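Local coordinates for adhesion and penetration protein autotransporter (Haemophilus influenzae, PDB 3SYJ) that promotes bacterial adherence, aggregation and invasion of host cells through its secreted passenger domain, which probably also acts as a serine protease, at residues Asp50-Val54 against Ala128-Asp132; Lys123-Glu127 against Asp402-Ile407; Leu334-Leu340 against Gln358-Gly362; Lys635-Val641 against Asn656-Phe662. One frame throughout, in Å; residues are numbered along the deposited sequence.

Contact 1. Residues Asp50-Val54 against Ala128-Asp132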
loop_
_atom_site.group_PDB
_atom_site.type_symbol
_atom_site.label_atom_id
_atom_site.label_comp_id
_atom_site.label_asym_id
_atom_site.label_seq_id
_atom_site.Cartn_x
_atom_site.Cartn_y
_atom_site.Cartn_z
ATOM N N ASP A 50 23.374 -39.872 28.891
ATOM C CA ASP A 50 21.955 -40.185 28.953
ATOM C C ASP A 50 21.802 -41.224 30.047
ATOM O O ASP A 50 22.169 -42.383 29.855
ATOM C CB ASP A 50 21.482 -40.747 27.611
ATOM C CG ASP A 50 19.967 -40.977 27.550
ATOM O OD1 ASP A 50 19.314 -41.165 28.601
ATOM O OD2 ASP A 50 19.426 -40.988 26.423
ATOM N N PHE A 51 21.285 -40.810 31.200
ATOM C CA PHE A 51 21.176 -41.711 32.348
ATOM C C PHE A 51 19.948 -42.640 32.260
ATOM O O PHE A 51 19.707 -43.450 33.159
ATOM C CB PHE A 51 21.148 -40.922 33.667
ATOM C CG PHE A 51 22.519 -40.593 34.229
ATOM C CD1 PHE A 51 23.512 -41.570 34.323
ATOM C CD2 PHE A 51 22.787 -39.319 34.717
ATOM C CE1 PHE A 51 24.753 -41.278 34.867
ATOM C CE2 PHE A 51 24.031 -39.017 35.269
ATOM C CZ PHE A 51 25.020 -39.995 35.335
ATOM N N SER A 52 19.171 -42.537 31.186
ATOM C CA SER A 52 17.983 -43.383 31.050
ATOM C C SER A 52 18.313 -44.891 31.028
ATOM O O SER A 52 17.443 -45.723 31.264
ATOM C CB SER A 52 17.149 -42.974 29.829
ATOM O OG SER A 52 17.760 -43.391 28.620
ATOM N N VAL A 53 19.576 -45.229 30.776
ATOM C CA VAL A 53 20.010 -46.630 30.775
ATOM C C VAL A 53 20.200 -47.185 32.189
ATOM O O VAL A 53 20.425 -48.388 32.376
ATOM C CB VAL A 53 21.333 -46.814 30.011
ATOM C CG1 VAL A 53 21.221 -46.219 28.620
ATOM C CG2 VAL A 53 22.481 -46.174 30.783
ATOM N N VAL A 54 20.122 -46.303 33.179
ATOM C CA VAL A 54 20.225 -46.704 34.579
ATOM C C VAL A 54 18.848 -46.987 35.173
ATOM O O VAL A 54 17.907 -46.203 34.996
ATOM C CB VAL A 54 20.920 -45.620 35.427
ATOM C CG1 VAL A 54 20.940 -46.024 36.904
ATOM C CG2 VAL A 54 22.326 -45.363 34.902
ATOM N N ALA A 128 14.792 -47.182 26.483
ATOM C CA ALA A 128 16.139 -46.642 26.337
ATOM C C ALA A 128 17.047 -47.583 25.549
ATOM O O ALA A 128 16.887 -48.808 25.597
ATOM C CB ALA A 128 16.745 -46.367 27.716
ATOM N N ALA A 129 18.007 -47.004 24.836
ATOM C CA ALA A 129 18.997 -47.779 24.107
ATOM C C ALA A 129 20.057 -48.240 25.090
ATOM O O ALA A 129 20.519 -47.456 25.911
ATOM C CB ALA A 129 19.627 -46.927 23.019
ATOM N N PRO A 130 20.445 -49.518 25.021
ATOM C CA PRO A 130 21.488 -50.018 25.924
ATOM C C PRO A 130 22.780 -49.236 25.745
ATOM O O PRO A 130 22.954 -48.550 24.735
ATOM C CB PRO A 130 21.696 -51.465 25.460
ATOM C CG PRO A 130 20.430 -51.830 24.756
ATOM C CD PRO A 130 19.936 -50.562 24.119
ATOM N N ILE A 131 23.679 -49.338 26.720
ATOM C CA ILE A 131 24.970 -48.674 26.635
ATOM C C ILE A 131 26.063 -49.708 26.398
ATOM O O ILE A 131 25.985 -50.831 26.895
ATOM C CB ILE A 131 25.270 -47.837 27.910
ATOM C CG1 ILE A 131 26.443 -46.895 27.673
ATOM C CG2 ILE A 131 25.539 -48.723 29.114
ATOM C CD1 ILE A 131 26.401 -45.666 28.551
ATOM N N ASP A 132 27.072 -49.334 25.620
ATOM C CA ASP A 132 28.192 -50.222 25.364
ATOM C C ASP A 132 29.102 -50.316 26.577
ATOM O O ASP A 132 29.173 -49.384 27.384
ATOM C CB ASP A 132 28.997 -49.740 24.156
ATOM C CG ASP A 132 28.234 -49.870 22.856
ATOM O OD1 ASP A 132 27.123 -50.437 22.875
ATOM O OD2 ASP A 132 28.747 -49.405 21.819
HETATM O O HOH W 1 19.423 -44.467 25.773
#
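Val53 touches Ala129 and Ile131 with its two methyls. CG1 lies beside the backbone N, opposite the carbonyl carbon (chi1 -53°), and in that position it presses on the carbonyl of Ala129, 3.1 Å from CG1 to Ala129 O. The other branch, CG2, reaches the branch methyl of Ile131 at 4.3 Å from Val53 CG2 to Ile131 CG2, a looser apolar touch.

Ala128 is the second large contributor. Its CB points toward 50-54 and sits against the hydroxyl of Ser52, with Ser52 OG 3.3 Å from Ala128 CB. That hydroxyl is already committed within its own segment: Ser52 OG donates to Asp50 OD1 over 2.7 Å, coming from above the carboxylate plane, while Ser52 N donates to the same oxygen from the same face and closes an Asx turn. Two donors therefore hold Asp50 OD1, and Asp50 OD2 pairs with Arg476 in a salt bridge. No direct hydrogen bond joins the segments; a water donates to Ala129 O at 3.2 Å and only weakly to Ser52 OG.

The contact joins two loops of the N-terminal protease domain. Val53 and Ile131 both rest on Phe223 of strand 221-226, Ile131 also packs on Trp232 and Ile234 of strand 231-238, and both make backbone bonds to Leu62 of strand 61-64.

Contact 2. Residues Lys123-Glu127 against Asp402-Ile407; sequences KFVTE and DRLSKI
Lys123 sets off beside its backbone N (chi1 -69°), bends once at chi2 (-74°) and then runs straight, which carries NZ from the loop to the start of strand 403-407. There the ammonium donates to Arg403 O at 2.7 Å and makes a salt bridge with Asp402, 2.8 Å from NZ to OD1, meeting that oxygen on its syn side. Gly381 O also accepts from NZ, so the buried charge is gripped by several oxygens.

Further along, the hydroxyl of Ser405 gives a bond to Phe124 O, 2.9 Å from OG, in the carbonyl plane and on a lone pair. The Phe124 ring crosses the Ile407 side chain at about a right angle, and Ile407 CD1 comes within 3.4 Å of Phe124 CD2. Thr126 lays its methyl over Ser405, with CG2 3.8 Å from Ser405 CB, while its hydroxyl bonds to Ser425.

Arg403 bends at chi3 to bring its guanidinium toward Glu127. OE2 lies at the edge, in the guanidinium plane, and the salt bridge is long, 3.5 Å from Glu127 OE2 to Arg403 NH1. The hydroxyl of Tyr96 bonds both partners, to Arg403 NH2 and to Glu127 OE1.

Here a loop of the S6 peptidase domain packs against a parallel strand of the beta-helix, the elongated fold of autotransporter passengers on which the protease domain is mounted.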
loop_
_atom_site.group_PDB
_atom_site.type_symbol
_atom_site.label_atom_id
_atom_site.label_comp_id
_atom_site.label_asym_id
_atom_site.label_seq_id
_atom_site.Cartn_x
_atom_site.Cartn_y
_atom_site.Cartn_z
ATOM N N LYS A 123 11.699 -59.295 29.101
ATOM C CA LYS A 123 11.292 -58.567 27.898
ATOM C C LYS A 123 12.407 -57.678 27.360
ATOM O O LYS A 123 13.253 -57.218 28.126
ATOM C CB LYS A 123 10.080 -57.692 28.195
ATOM C CG LYS A 123 8.794 -58.452 28.468
ATOM C CD LYS A 123 8.197 -59.037 27.206
ATOM C CE LYS A 123 6.863 -59.706 27.516
ATOM N NZ LYS A 123 6.175 -60.199 26.283
ATOM N N PHE A 124 12.407 -57.431 26.048
ATOM C CA PHE A 124 13.291 -56.417 25.465
ATOM C C PHE A 124 12.907 -55.064 26.049
ATOM O O PHE A 124 11.724 -54.735 26.113
ATOM C CB PHE A 124 13.148 -56.335 23.946
ATOM C CG PHE A 124 13.715 -57.511 23.201
ATOM C CD1 PHE A 124 14.441 -58.486 23.854
ATOM C CD2 PHE A 124 13.539 -57.618 21.824
ATOM C CE1 PHE A 124 14.966 -59.564 23.149
ATOM C CE2 PHE A 124 14.068 -58.689 21.115
ATOM C CZ PHE A 124 14.780 -59.663 21.777
ATOM N N VAL A 125 13.896 -54.276 26.469
ATOM C CA VAL A 125 13.619 -52.950 27.015
ATOM C C VAL A 125 13.442 -51.933 25.894
ATOM O O VAL A 125 14.296 -51.813 25.024
ATOM C CB VAL A 125 14.737 -52.478 27.976
ATOM C CG1 VAL A 125 14.503 -51.016 28.392
ATOM C CG2 VAL A 125 14.831 -53.401 29.192
ATOM N N THR A 126 12.335 -51.200 25.923
ATOM C CA THR A 126 11.995 -50.283 24.838
ATOM C C THR A 126 12.280 -48.813 25.166
ATOM O O THR A 126 12.422 -47.989 24.266
ATOM C CB THR A 126 10.502 -50.392 24.491
ATOM O OG1 THR A 126 9.727 -50.180 25.680
ATOM C CG2 THR A 126 10.175 -51.778 23.893
ATOM N N GLU A 127 12.351 -48.481 26.454
ATOM C CA GLU A 127 12.395 -47.080 26.886
ATOM C C GLU A 127 13.736 -46.393 26.645
ATOM O O GLU A 127 13.809 -45.168 26.609
ATOM C CB GLU A 127 12.011 -46.959 28.369
ATOM C CG GLU A 127 10.528 -47.183 28.684
ATOM C CD GLU A 127 10.131 -48.652 28.707
ATOM O OE1 GLU A 127 11.033 -49.509 28.618
ATOM O OE2 GLU A 127 8.911 -48.946 28.810
ATOM N N ASP A 402 -0.264 -59.568 28.061
ATOM C CA ASP A 402 1.130 -59.597 27.649
ATOM C C ASP A 402 1.466 -58.400 26.769
ATOM O O ASP A 402 0.702 -58.044 25.873
ATOM C CB ASP A 402 1.463 -60.893 26.914
ATOM C CG ASP A 402 2.883 -60.901 26.375
ATOM O OD1 ASP A 402 3.788 -61.390 27.088
ATOM O OD2 ASP A 402 3.098 -60.400 25.251
ATOM N N ARG A 403 2.616 -57.785 27.034
ATOM C CA ARG A 403 3.089 -56.648 26.259
ATOM C C ARG A 403 4.165 -57.098 25.277
ATOM O O ARG A 403 5.125 -57.772 25.658
ATOM C CB ARG A 403 3.667 -55.580 27.192
ATOM C CG ARG A 403 3.609 -54.161 26.658
ATOM C CD ARG A 403 4.411 -53.224 27.550
ATOM N NE ARG A 403 5.836 -53.438 27.350
ATOM C CZ ARG A 403 6.785 -52.576 27.700
ATOM N NH1 ARG A 403 6.469 -51.428 28.294
ATOM N NH2 ARG A 403 8.054 -52.867 27.449
ATOM N N LEU A 404 4.004 -56.724 24.013
ATOM C CA LEU A 404 5.014 -57.009 23.007
ATOM C C LEU A 404 5.983 -55.832 22.932
ATOM O O LEU A 404 5.556 -54.679 22.883
ATOM C CB LEU A 404 4.362 -57.286 21.641
ATOM C CG LEU A 404 5.278 -57.704 20.480
ATOM C CD1 LEU A 404 4.561 -58.617 19.481
ATOM C CD2 LEU A 404 5.889 -56.497 19.758
ATOM N N SER A 405 7.281 -56.134 22.947
ATOM C CA SER A 405 8.334 -55.129 22.819
ATOM C C SER A 405 8.869 -55.064 21.391
ATOM O O SER A 405 9.407 -56.049 20.871
ATOM C CB SER A 405 9.493 -55.463 23.756
ATOM O OG SER A 405 9.115 -55.336 25.113
ATOM N N LYS A 406 8.732 -53.904 20.762
ATOM C CA LYS A 406 9.217 -53.721 19.397
ATOM C C LYS A 406 10.419 -52.799 19.378
ATOM O O LYS A 406 10.326 -51.635 19.765
ATOM C CB LYS A 406 8.113 -53.166 18.484
ATOM C CG LYS A 406 8.630 -52.397 17.253
ATOM C CD LYS A 406 8.984 -53.328 16.106
ATOM C CE LYS A 406 9.546 -52.579 14.894
ATOM N NZ LYS A 406 10.922 -52.062 15.117
ATOM N N ILE A 407 11.551 -53.330 18.935
ATOM C CA ILE A 407 12.768 -52.536 18.827
ATOM C C ILE A 407 13.401 -52.726 17.456
ATOM O O ILE A 407 12.837 -53.397 16.599
ATOM C CB ILE A 407 13.789 -52.872 19.939
ATOM C CG1 ILE A 407 14.157 -54.356 19.919
ATOM C CG2 ILE A 407 13.242 -52.495 21.300
ATOM C CD1 ILE A 407 15.198 -54.722 20.963
HETATM O O HOH W 2 7.326 -59.066 23.327
#

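Contact 3. Residues Leu334-Leu340 against Gln358-Gly362; sequences LNNGETL and QGAGG
A type II' turn from Gln358 to Gly361, with Gly359 at positive phi (63°), fits into the curve of 334-340 and brings the two backbones to within 4.0 Å between the CA atoms of Thr339 and Gly361. Leu334 O receives Ala360 N at 2.9 Å from above its carbonyl plane, and Gly337 N approaches it from the opposite face. Glycines line this close approach: Gly337 CA sits 3.1 Å from Gln358 O in a nearly straight CA-H...O contact, and Gly361 CA makes another, 3.3 Å from Glu338 O.

Among the side chains, Thr339 places OG1 beside its own backbone N (chi1 -71°), where it accepts from Gly362 N over 2.9 Å. One residue on, Leu340 N donates to Gly362 O at 2.9 Å. Gln358 stretches out beyond CG, and its NE2 reaches Glu338 O at 3.2 Å, in the plane of that carbonyl. The same NE2 lies against Leu340, 3.6 Å from CG, while OE1 takes a bond from the indole of Trp379. Leu334 adds an apolar touch, its CD2 against Gly359 CA.

The turn and the curve round it lie where parallel strands 340-343 and 363-366 begin. Leu334 and Ala360 pack on Val99 of strand 96-100 in the protease domain; Leu340 and Gln358 reach strand 301-308.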
loop_
_atom_site.group_PDB
_atom_site.type_symbol
_atom_site.label_atom_id
_atom_site.label_comp_id
_atom_site.label_asym_id
_atom_site.label_seq_id
_atom_site.Cartn_x
_atom_site.Cartn_y
_atom_site.Cartn_z
ATOM N N LEU A 334 10.845 -69.210 32.382
ATOM C CA LEU A 334 10.969 -68.218 31.325
ATOM C C LEU A 334 12.358 -68.252 30.699
ATOM O O LEU A 334 12.498 -68.110 29.486
ATOM C CB LEU A 334 10.650 -66.818 31.850
ATOM C CG LEU A 334 9.228 -66.610 32.377
ATOM C CD1 LEU A 334 9.056 -65.211 32.944
ATOM C CD2 LEU A 334 8.199 -66.857 31.297
ATOM N N ASN A 335 13.383 -68.450 31.523
ATOM C CA ASN A 335 14.753 -68.429 31.022
ATOM C C ASN A 335 15.044 -69.586 30.091
ATOM O O ASN A 335 16.062 -69.583 29.391
ATOM C CB ASN A 335 15.778 -68.441 32.157
ATOM C CG ASN A 335 17.208 -68.423 31.639
ATOM O OD1 ASN A 335 17.638 -67.461 30.992
ATOM N ND2 ASN A 335 17.946 -69.494 31.900
ATOM N N ASN A 336 14.163 -70.583 30.094
ATOM C CA ASN A 336 14.362 -71.759 29.250
ATOM C C ASN A 336 14.313 -71.420 27.763
ATOM O O ASN A 336 14.977 -72.061 26.948
ATOM C CB ASN A 336 13.348 -72.862 29.578
ATOM C CG ASN A 336 13.771 -74.217 29.038
ATOM O OD1 ASN A 336 13.138 -74.761 28.128
ATOM N ND2 ASN A 336 14.863 -74.757 29.577
ATOM N N GLY A 337 13.532 -70.400 27.419
ATOM C CA GLY A 337 13.392 -69.971 26.039
ATOM C C GLY A 337 14.657 -69.362 25.464
ATOM O O GLY A 337 15.305 -68.533 26.098
ATOM N N GLU A 338 15.018 -69.783 24.256
ATOM C CA GLU A 338 16.150 -69.191 23.556
ATOM C C GLU A 338 15.686 -68.125 22.559
ATOM O O GLU A 338 14.547 -68.136 22.097
ATOM C CB GLU A 338 16.966 -70.267 22.838
ATOM C CG GLU A 338 16.187 -71.064 21.794
ATOM C CD GLU A 338 17.062 -72.047 21.032
ATOM O OE1 GLU A 338 17.973 -71.595 20.311
ATOM O OE2 GLU A 338 16.839 -73.271 21.150
ATOM N N THR A 339 16.576 -67.197 22.243
ATOM C CA THR A 339 16.283 -66.162 21.263
ATOM C C THR A 339 16.629 -66.671 19.863
ATOM O O THR A 339 17.601 -67.399 19.684
ATOM C CB THR A 339 17.043 -64.869 21.606
ATOM O OG1 THR A 339 16.454 -64.289 22.775
ATOM C CG2 THR A 339 16.985 -63.865 20.459
ATOM N N LEU A 340 15.816 -66.314 18.874
ATOM C CA LEU A 340 16.013 -66.831 17.525
ATOM C C LEU A 340 16.384 -65.709 16.582
ATOM O O LEU A 340 15.927 -64.581 16.745
ATOM C CB LEU A 340 14.750 -67.518 17.021
ATOM C CG LEU A 340 14.233 -68.689 17.849
ATOM C CD1 LEU A 340 12.820 -69.022 17.400
ATOM C CD2 LEU A 340 15.150 -69.903 17.745
ATOM N N GLN A 358 7.819 -68.339 23.840
ATOM C CA GLN A 358 9.247 -68.304 23.866
ATOM C C GLN A 358 9.852 -67.971 25.248
ATOM O O GLN A 358 11.018 -68.067 25.452
ATOM C CB GLN A 358 9.690 -67.320 22.801
ATOM C CG GLN A 358 10.703 -67.839 21.837
ATOM C CD GLN A 358 11.043 -66.886 20.726
ATOM O OE1 GLN A 358 10.227 -66.145 20.270
ATOM N NE2 GLN A 358 12.235 -66.930 20.302
ATOM N N GLY A 359 9.017 -67.595 26.184
ATOM C CA GLY A 359 9.479 -67.157 27.463
ATOM C C GLY A 359 10.325 -65.920 27.376
ATOM O O GLY A 359 9.855 -64.906 26.951
ATOM N N ALA A 360 11.588 -66.026 27.758
ATOM C CA ALA A 360 12.478 -64.863 27.701
ATOM C C ALA A 360 13.227 -64.773 26.372
ATOM O O ALA A 360 13.978 -63.819 26.126
ATOM C CB ALA A 360 13.464 -64.885 28.859
ATOM N N GLY A 361 13.031 -65.775 25.521
ATOM C CA GLY A 361 13.597 -65.745 24.186
ATOM C C GLY A 361 12.852 -64.722 23.347
ATOM O O GLY A 361 11.636 -64.562 23.487
ATOM N N GLY A 362 13.584 -64.023 22.483
ATOM C CA GLY A 362 12.995 -63.029 21.601
ATOM C C GLY A 362 13.237 -63.345 20.137
ATOM O O GLY A 362 13.774 -64.407 19.805
#

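Contact 4. Residues Lys635-Val641 against Asn656-Phe662; sequences KGGSAVV and NNANATF
Asn656 starts the second segment by reaching back to the preceding coil: its ND2 donates to Lys635 O at 2.7 Å, with Lys635 O in the plane of the Asn656 amide and ND2 in the plane of the Lys635 carbonyl. The two segments are successive rungs of the right-handed parallel beta-helix, strands 638-641 and 659-662 running the same way, 9° apart.

Ala658 turns its methyl onto Gly636, CB 3.5 Å from Gly636 N. The ladder then begins, with Asn659 N bonded to Gly637 O and Asn659 O taking Ala639 N. Asn659 and Ser638 share the partly exposed face of the sheet.

Ala660 stands beside Ala639 on the buried face, where small methyls lie close to Trp652 and Val654 of strand 645-654. Thr661 turns back to the outer face and stands beside Val640; its N donates to Ala639 O at 2.9 Å and its O receives Val641 N at 2.8 Å. A water lies 2.9 Å from Thr661 OG1; a link onward to Ser638 OG is doubtful, since the modelled distance is too short.

Phe662 ends the segment inside the coil, its ring edge-to-face with Trp652. CG lies beside the backbone N (chi1 -53°), and this swings the ring back toward Val641, whose side chain it crosses at a slant, with Val641 CG2 3.5 Å from Phe662 CD1.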
loop_
_atom_site.group_PDB
_atom_site.type_symbol
_atom_site.label_atom_id
_atom_site.label_comp_id
_atom_site.label_asym_id
_atom_site.label_seq_id
_atom_site.Cartn_x
_atom_site.Cartn_y
_atom_site.Cartn_z
ATOM N N LYS A 635 -14.011 -20.383 17.172
ATOM C CA LYS A 635 -15.431 -20.243 16.857
ATOM C C LYS A 635 -16.285 -20.133 18.114
ATOM O O LYS A 635 -17.492 -19.902 18.039
ATOM C CB LYS A 635 -15.914 -21.436 16.032
ATOM C CG LYS A 635 -15.189 -21.628 14.710
ATOM C CD LYS A 635 -15.803 -22.781 13.934
ATOM C CE LYS A 635 -15.164 -22.944 12.565
ATOM N NZ LYS A 635 -15.751 -24.110 11.849
ATOM N N GLY A 636 -15.662 -20.313 19.269
ATOM C CA GLY A 636 -16.381 -20.242 20.524
ATOM C C GLY A 636 -15.429 -20.526 21.655
ATOM O O GLY A 636 -14.351 -21.073 21.433
ATOM N N GLY A 637 -15.819 -20.152 22.867
ATOM C CA GLY A 637 -14.956 -20.303 24.019
ATOM C C GLY A 637 -13.866 -19.244 24.101
ATOM O O GLY A 637 -14.036 -18.107 23.653
ATOM N N SER A 638 -12.733 -19.628 24.675
ATOM C CA SER A 638 -11.667 -18.689 24.945
ATOM C C SER A 638 -10.284 -19.291 24.671
ATOM O O SER A 638 -9.939 -20.347 25.211
ATOM C CB SER A 638 -11.761 -18.239 26.399
ATOM O OG SER A 638 -11.098 -16.997 26.578
ATOM N N ALA A 639 -9.510 -18.610 23.827
ATOM C CA ALA A 639 -8.123 -18.979 23.522
ATOM C C ALA A 639 -7.146 -18.016 24.198
ATOM O O ALA A 639 -7.273 -16.802 24.060
ATOM C CB ALA A 639 -7.888 -18.989 22.007
ATOM N N VAL A 640 -6.165 -18.550 24.919
ATOM C CA VAL A 640 -5.226 -17.702 25.647
ATOM C C VAL A 640 -3.788 -18.061 25.309
ATOM O O VAL A 640 -3.396 -19.225 25.404
ATOM C CB VAL A 640 -5.419 -17.828 27.171
ATOM C CG1 VAL A 640 -4.453 -16.901 27.913
ATOM C CG2 VAL A 640 -6.859 -17.528 27.559
ATOM N N VAL A 641 -3.009 -17.065 24.898
ATOM C CA VAL A 641 -1.577 -17.259 24.685
ATOM C C VAL A 641 -0.846 -16.693 25.898
ATOM O O VAL A 641 -0.856 -15.482 26.130
ATOM C CB VAL A 641 -1.091 -16.576 23.399
ATOM C CG1 VAL A 641 0.374 -16.902 23.139
ATOM C CG2 VAL A 641 -1.959 -16.997 22.215
ATOM N N ASN A 656 -18.547 -15.454 16.624
ATOM C CA ASN A 656 -19.613 -15.584 17.612
ATOM C C ASN A 656 -19.287 -14.791 18.873
ATOM O O ASN A 656 -18.939 -13.620 18.790
ATOM C CB ASN A 656 -19.868 -17.052 17.932
ATOM C CG ASN A 656 -20.182 -17.863 16.695
ATOM O OD1 ASN A 656 -21.063 -17.500 15.913
ATOM N ND2 ASN A 656 -19.461 -18.965 16.505
ATOM N N ASN A 657 -19.401 -15.431 20.033
ATOM C CA ASN A 657 -19.052 -14.801 21.301
ATOM C C ASN A 657 -17.708 -15.288 21.822
ATOM O O ASN A 657 -17.471 -15.294 23.024
ATOM C CB ASN A 657 -20.126 -15.073 22.351
ATOM C CG ASN A 657 -21.485 -14.554 21.941
ATOM O OD1 ASN A 657 -21.637 -13.380 21.600
ATOM N ND2 ASN A 657 -22.484 -15.429 21.969
ATOM N N ALA A 658 -16.831 -15.695 20.912
ATOM C CA ALA A 658 -15.538 -16.244 21.292
ATOM C C ALA A 658 -14.592 -15.150 21.782
ATOM O O ALA A 658 -14.882 -13.961 21.657
ATOM C CB ALA A 658 -14.923 -16.988 20.127
ATOM N N ASN A 659 -13.462 -15.557 22.342
ATOM C CA ASN A 659 -12.461 -14.601 22.785
ATOM C C ASN A 659 -11.039 -15.117 22.593
ATOM O O ASN A 659 -10.798 -16.320 22.674
ATOM C CB ASN A 659 -12.702 -14.219 24.245
ATOM C CG ASN A 659 -11.865 -13.033 24.672
ATOM O OD1 ASN A 659 -10.631 -13.093 24.674
ATOM N ND2 ASN A 659 -12.532 -11.937 25.030
ATOM N N ALA A 660 -10.106 -14.207 22.324
ATOM C CA ALA A 660 -8.686 -14.547 22.217
ATOM C C ALA A 660 -7.842 -13.505 22.938
ATOM O O ALA A 660 -8.001 -12.307 22.704
ATOM C CB ALA A 660 -8.266 -14.650 20.770
ATOM N N THR A 661 -6.945 -13.962 23.810
ATOM C CA THR A 661 -6.127 -13.064 24.615
ATOM C C THR A 661 -4.645 -13.404 24.492
ATOM O O THR A 661 -4.269 -14.577 24.563
ATOM C CB THR A 661 -6.535 -13.141 26.095
ATOM O OG1 THR A 661 -7.931 -12.850 26.215
ATOM C CG2 THR A 661 -5.724 -12.157 26.935
ATOM N N PHE A 662 -3.811 -12.381 24.310
ATOM C CA PHE A 662 -2.374 -12.574 24.115
ATOM C C PHE A 662 -1.534 -11.793 25.127
ATOM O O PHE A 662 -1.742 -10.595 25.326
ATOM C CB PHE A 662 -1.945 -12.127 22.717
ATOM C CG PHE A 662 -2.726 -12.750 21.594
ATOM C CD1 PHE A 662 -2.178 -13.769 20.835
ATOM C CD2 PHE A 662 -3.992 -12.287 21.271
ATOM C CE1 PHE A 662 -2.886 -14.334 19.787
ATOM C CE2 PHE A 662 -4.702 -12.842 20.222
ATOM C CZ PHE A 662 -4.147 -13.868 19.476
HETATM O O HOH W 3 -9.460 -15.272 26.028
#

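How the contacts relate
From the N terminus, residues 50-54 wait for 128-132, and contact 1 closes a loop wholly within the protease domain. Just before that closure the chain passes through 123-127, which pairs much later with 402-407; contacts 1 and 2 therefore cross, and their segments adjoin at 127 and 128. The long loop of contact 2 ties the protease domain to the beta-helix. Nested inside it, contact 3 joins neighbouring coils at 334-340 and 358-362, and Phe124 CZ packs 3.8 Å from Gly362 CA. Contact 4 follows in series, a short one-coil closure farther along the solenoid, with its centre about 43 Å from that of contact 2.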